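Local coordinates for protein transcriptional regulator, TetR family (Legionella pneumophila subsp. pneumophila str. Philadelphia 1, PDB 3ON4) that probably binds DNA through a helix-turn-helix motif to regulate transcription, as TetR-family regulators do, and forms a two-subunit assembly, at residues F130-L142 with S152-E164. Numbering follows the deposited sequence.
Sequences FFELIIEWLKGVL and SLSLAKQIISLVE
Knobs-into-holes packing joins two consecutive helices of the all-helical C-terminal domain, with Ala-156 and Ile-160 of 152-164 as knobs in holes of 130-142. Ala-156 sits among Ile-135, Leu-138, Lys-139 and Leu-142, its CB 3.7 Å from Leu-138 CB; the segment axes approach to 8.3 Å, consistent with the small size of this knob. One turn on, Ile-160 fills the hole of Phe-131, Ile-134, Ile-135 and Leu-138: with CG1 anti to the backbone N (chi1 -169°), that branch reaches Phe-131 CD1 near the ring plane, at 4.1 Å, while CG2 meets Ile-135 CG1 at 4.0 Å.

The segment directions differ by 128°, a steep crossing within the domain that in TetR-family regulators usually carries the dimer interface and probably the effector pocket. Near one end Leu-142 lays CD1 against the 152-164 backbone, 3.5 Å from Ser-152 O, and against Leu-155 CB; Ser-152 OG is itself hydrogen-bonded to Asp-148 O. On the flank, the aliphatic shaft of Lys-139 touches Leu-153, CD to CD1 3.8 Å.

At the other end Glu-164 comes to the edge of the Phe-131 ring, OE2 3.5 Å from CE1, with carboxylate and ring planes 81° apart. This buried OE2 has no hydrogen-bonding partner in the model. Leu-169 of the second subunit packs on both Phe-131 and Ile-160, and Phe-178 of that subunit on Ile-135, so the dimer interface borders this contact.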
loop_
_atom_site.group_PDB
_atom_site.type_symbol
_atom_site.label_atom_id
_atom_site.label_comp_id
_atom_site.label_asym_id
_atom_site.label_seq_id
_atom_site.Cartn_x
_atom_site.Cartn_y
_atom_site.Cartn_z
ATOM N N PHE A 130 8.513 -10.856 -6.597
ATOM C CA PHE A 130 9.193 -9.603 -6.214
ATOM C C PHE A 130 9.377 -9.503 -4.701
ATOM O O PHE A 130 10.498 -9.290 -4.209
ATOM C CB PHE A 130 8.413 -8.396 -6.746
ATOM C CG PHE A 130 8.933 -7.041 -6.299
ATOM C CD1 PHE A 130 9.971 -6.424 -6.966
ATOM C CD2 PHE A 130 8.378 -6.390 -5.203
ATOM C CE1 PHE A 130 10.441 -5.179 -6.576
ATOM C CE2 PHE A 130 8.859 -5.140 -4.789
ATOM C CZ PHE A 130 9.880 -4.528 -5.491
ATOM N N PHE A 131 8.290 -9.686 -3.955
ATOM C CA PHE A 131 8.386 -9.623 -2.500
ATOM C C PHE A 131 9.216 -10.757 -1.895
ATOM O O PHE A 131 9.993 -10.527 -0.969
ATOM C CB PHE A 131 7.001 -9.500 -1.869
ATOM C CG PHE A 131 6.418 -8.124 -2.062
ATOM C CD1 PHE A 131 7.000 -7.035 -1.432
ATOM C CD2 PHE A 131 5.366 -7.903 -2.944
ATOM C CE1 PHE A 131 6.521 -5.752 -1.647
ATOM C CE2 PHE A 131 4.882 -6.629 -3.148
ATOM C CZ PHE A 131 5.460 -5.553 -2.507
ATOM N N GLU A 132 9.056 -11.963 -2.430
ATOM C CA GLU A 132 9.843 -13.109 -1.984
ATOM C C GLU A 132 11.339 -12.829 -2.146
ATOM O O GLU A 132 12.113 -13.147 -1.259
ATOM C CB GLU A 132 9.420 -14.383 -2.750
ATOM C CG GLU A 132 8.071 -14.891 -2.242
ATOM C CD GLU A 132 7.371 -15.860 -3.178
ATOM O OE1 GLU A 132 8.010 -16.350 -4.144
ATOM O OE2 GLU A 132 6.159 -16.121 -2.926
ATOM N N LEU A 133 11.733 -12.199 -3.250
ATOM C CA LEU A 133 13.134 -11.857 -3.482
ATOM C C LEU A 133 13.646 -10.835 -2.463
ATOM O O LEU A 133 14.728 -10.998 -1.915
ATOM C CB LEU A 133 13.325 -11.305 -4.882
ATOM C CG LEU A 133 14.781 -11.068 -5.292
ATOM C CD1 LEU A 133 15.026 -11.548 -6.731
ATOM C CD2 LEU A 133 15.106 -9.610 -5.120
ATOM N N ILE A 134 12.835 -9.816 -2.193
ATOM C CA ILE A 134 13.204 -8.764 -1.258
ATOM C C ILE A 134 13.330 -9.314 0.154
ATOM O O ILE A 134 14.316 -9.053 0.834
ATOM C CB ILE A 134 12.199 -7.580 -1.258
ATOM C CG1 ILE A 134 12.184 -6.826 -2.599
ATOM C CG2 ILE A 134 12.478 -6.612 -0.072
ATOM C CD1 ILE A 134 13.443 -6.139 -2.954
ATOM N N ILE A 135 12.337 -10.103 0.574
ATOM C CA ILE A 135 12.296 -10.693 1.907
ATOM C C ILE A 135 13.466 -11.662 2.129
ATOM O O ILE A 135 14.171 -11.574 3.150
ATOM C CB ILE A 135 10.927 -11.355 2.147
ATOM C CG1 ILE A 135 9.852 -10.251 2.213
ATOM C CG2 ILE A 135 10.948 -12.269 3.383
ATOM C CD1 ILE A 135 8.467 -10.757 2.079
ATOM N N GLU A 136 13.719 -12.537 1.149
ATOM C CA GLU A 136 14.874 -13.440 1.208
ATOM C C GLU A 136 16.195 -12.660 1.304
ATOM O O GLU A 136 17.052 -13.012 2.110
ATOM C CB GLU A 136 14.889 -14.393 0.001
ATOM C CG GLU A 136 16.039 -15.424 -0.009
ATOM C CD GLU A 136 16.109 -16.254 1.265
ATOM O OE1 GLU A 136 15.035 -16.646 1.793
ATOM O OE2 GLU A 136 17.237 -16.488 1.750
ATOM N N TRP A 137 16.354 -11.602 0.509
ATOM C CA TRP A 137 17.580 -10.781 0.578
ATOM C C TRP A 137 17.770 -10.156 1.968
ATOM O O TRP A 137 18.839 -10.270 2.586
ATOM C CB TRP A 137 17.526 -9.672 -0.456
ATOM C CG TRP A 137 18.793 -8.923 -0.530
ATOM C CD1 TRP A 137 19.920 -9.265 -1.232
ATOM C CD2 TRP A 137 19.090 -7.698 0.138
ATOM N NE1 TRP A 137 20.899 -8.326 -1.035
ATOM C CE2 TRP A 137 20.417 -7.355 -0.194
ATOM C CE3 TRP A 137 18.374 -6.874 1.019
ATOM C CZ2 TRP A 137 21.030 -6.208 0.290
ATOM C CZ3 TRP A 137 18.983 -5.731 1.503
ATOM C CH2 TRP A 137 20.301 -5.400 1.129
ATOM N N LEU A 138 16.720 -9.523 2.466
ATOM C CA LEU A 138 16.720 -8.932 3.824
ATOM C C LEU A 138 17.029 -9.944 4.945
ATOM O O LEU A 138 17.869 -9.685 5.827
ATOM C CB LEU A 138 15.365 -8.236 4.092
ATOM C CG LEU A 138 15.076 -6.904 3.403
ATOM C CD1 LEU A 138 13.639 -6.426 3.646
ATOM C CD2 LEU A 138 16.093 -5.860 3.898
ATOM N N LYS A 139 16.348 -11.097 4.914
ATOM C CA LYS A 139 16.578 -12.195 5.861
ATOM C C LYS A 139 18.028 -12.651 5.844
ATOM O O LYS A 139 18.656 -12.831 6.900
ATOM C CB LYS A 139 15.683 -13.392 5.526
ATOM C CG LYS A 139 15.918 -14.654 6.379
ATOM C CD LYS A 139 15.229 -15.825 5.681
ATOM C CE LYS A 139 15.426 -17.120 6.384
ATOM N NZ LYS A 139 15.523 -18.248 5.402
ATOM N N GLY A 140 18.563 -12.842 4.643
ATOM C CA GLY A 140 19.976 -13.253 4.495
ATOM C C GLY A 140 20.981 -12.262 5.074
ATOM O O GLY A 140 21.942 -12.664 5.748
ATOM N N VAL A 141 20.780 -10.979 4.803
ATOM C CA VAL A 141 21.648 -9.924 5.337
ATOM C C VAL A 141 21.589 -9.952 6.869
ATOM O O VAL A 141 22.616 -9.896 7.557
ATOM C CB VAL A 141 21.221 -8.517 4.797
ATOM C CG1 VAL A 141 21.946 -7.421 5.538
ATOM C CG2 VAL A 141 21.510 -8.394 3.293
ATOM N N LEU A 142 20.375 -10.070 7.397
ATOM C CA LEU A 142 20.154 -10.078 8.842
ATOM C C LEU A 142 20.745 -11.299 9.528
ATOM O O LEU A 142 21.218 -11.206 10.663
ATOM C CB LEU A 142 18.652 -9.956 9.157
ATOM C CG LEU A 142 17.974 -8.623 8.833
ATOM C CD1 LEU A 142 16.454 -8.789 8.949
ATOM C CD2 LEU A 142 18.453 -7.497 9.739
ATOM N N SER A 152 15.215 -13.102 11.951
ATOM C CA SER A 152 15.590 -12.507 10.667
ATOM C C SER A 152 14.374 -12.391 9.736
ATOM O O SER A 152 14.172 -11.376 9.096
ATOM C CB SER A 152 16.677 -13.337 9.980
ATOM O OG SER A 152 17.932 -13.174 10.632
ATOM N N LEU A 153 13.576 -13.443 9.678
ATOM C CA LEU A 153 12.383 -13.441 8.839
ATOM C C LEU A 153 11.357 -12.434 9.356
ATOM O O LEU A 153 10.747 -11.730 8.561
ATOM C CB LEU A 153 11.780 -14.848 8.795
ATOM C CG LEU A 153 10.907 -15.248 7.606
ATOM C CD1 LEU A 153 11.561 -14.917 6.237
ATOM C CD2 LEU A 153 10.592 -16.761 7.722
ATOM N N SER A 154 11.148 -12.393 10.677
ATOM C CA SER A 154 10.209 -11.467 11.294
ATOM C C SER A 154 10.627 -10.015 11.045
ATOM O O SER A 154 9.794 -9.156 10.678
ATOM C CB SER A 154 10.086 -11.723 12.808
ATOM O OG SER A 154 9.248 -10.731 13.418
ATOM N N LEU A 155 11.915 -9.731 11.231
ATOM C CA LEU A 155 12.411 -8.365 11.028
ATOM C C LEU A 155 12.408 -7.996 9.541
ATOM O O LEU A 155 12.099 -6.852 9.180
ATOM C CB LEU A 155 13.822 -8.206 11.616
ATOM C CG LEU A 155 14.456 -6.809 11.657
ATOM C CD1 LEU A 155 13.507 -5.767 12.204
ATOM C CD2 LEU A 155 15.773 -6.823 12.507
ATOM N N ALA A 156 12.773 -8.948 8.683
ATOM C CA ALA A 156 12.721 -8.705 7.247
ATOM C C ALA A 156 11.287 -8.285 6.861
ATOM O O ALA A 156 11.090 -7.344 6.118
ATOM C CB ALA A 156 13.166 -9.962 6.466
ATOM N N LYS A 157 10.290 -8.988 7.384
ATOM C CA LYS A 157 8.891 -8.666 7.074
ATOM C C LYS A 157 8.424 -7.337 7.671
ATOM O O LYS A 157 7.644 -6.641 7.039
ATOM C CB LYS A 157 7.969 -9.823 7.465
ATOM C CG LYS A 157 8.231 -11.065 6.570
ATOM C CD LYS A 157 7.410 -12.253 6.926
ATOM C CE LYS A 157 7.709 -13.395 5.948
ATOM N NZ LYS A 157 7.212 -14.720 6.388
ATOM N N GLN A 158 8.919 -6.962 8.854
ATOM C CA GLN A 158 8.589 -5.655 9.420
ATOM C C GLN A 158 9.172 -4.540 8.566
ATOM O O GLN A 158 8.527 -3.506 8.294
ATOM C CB GLN A 158 9.113 -5.525 10.857
ATOM C CG GLN A 158 8.297 -6.235 11.908
ATOM C CD GLN A 158 8.948 -6.083 13.274
ATOM O OE1 GLN A 158 10.157 -6.257 13.392
ATOM N NE2 GLN A 158 8.167 -5.735 14.291
ATOM N N ILE A 159 10.411 -4.753 8.126
ATOM C CA ILE A 159 11.095 -3.746 7.374
ATOM C C ILE A 159 10.366 -3.488 6.061
ATOM O O ILE A 159 10.112 -2.334 5.730
ATOM C CB ILE A 159 12.562 -4.112 7.079
ATOM C CG1 ILE A 159 13.407 -4.023 8.350
ATOM C CG2 ILE A 159 13.159 -3.153 6.021
ATOM C CD1 ILE A 159 14.775 -4.695 8.178
ATOM N N ILE A 160 10.029 -4.538 5.311
ATOM C CA ILE A 160 9.387 -4.319 4.004
ATOM C C ILE A 160 7.975 -3.771 4.192
ATOM O O ILE A 160 7.525 -2.968 3.380
ATOM C CB ILE A 160 9.442 -5.573 3.046
ATOM C CG1 ILE A 160 8.993 -5.215 1.601
ATOM C CG2 ILE A 160 8.640 -6.716 3.576
ATOM C CD1 ILE A 160 9.620 -3.936 0.973
ATOM N N SER A 161 7.284 -4.186 5.252
ATOM C CA SER A 161 5.965 -3.621 5.558
ATOM C C SER A 161 6.081 -2.119 5.812
ATOM O O SER A 161 5.284 -1.318 5.296
ATOM C CB SER A 161 5.343 -4.307 6.773
ATOM O OG SER A 161 5.201 -5.699 6.531
ATOM N N LEU A 162 7.094 -1.728 6.585
ATOM C CA LEU A 162 7.258 -0.336 6.944
ATOM C C LEU A 162 7.652 0.483 5.720
ATOM O O LEU A 162 7.167 1.590 5.548
ATOM C CB LEU A 162 8.294 -0.184 8.045
ATOM C CG LEU A 162 8.447 1.140 8.767
ATOM C CD1 LEU A 162 7.091 1.754 9.208
ATOM C CD2 LEU A 162 9.340 0.906 9.979
ATOM N N VAL A 163 8.519 -0.067 4.886
ATOM C CA VAL A 163 8.932 0.597 3.656
ATOM C C VAL A 163 7.705 0.850 2.777
ATOM O O VAL A 163 7.499 1.974 2.298
ATOM C CB VAL A 163 9.983 -0.226 2.883
ATOM C CG1 VAL A 163 10.108 0.257 1.408
ATOM C CG2 VAL A 163 11.330 -0.204 3.612
ATOM N N GLU A 164 6.882 -0.178 2.570
ATOM C CA GLU A 164 5.710 -0.053 1.702
ATOM C C GLU A 164 4.710 0.967 2.265
ATOM O O GLU A 164 4.256 1.884 1.563
ATOM C CB GLU A 164 5.050 -1.406 1.449
ATOM C CG GLU A 164 5.923 -2.396 0.656
ATOM C CD GLU A 164 6.240 -1.951 -0.749
ATOM O OE1 GLU A 164 5.452 -1.189 -1.333
ATOM O OE2 GLU A 164 7.268 -2.398 -1.311
#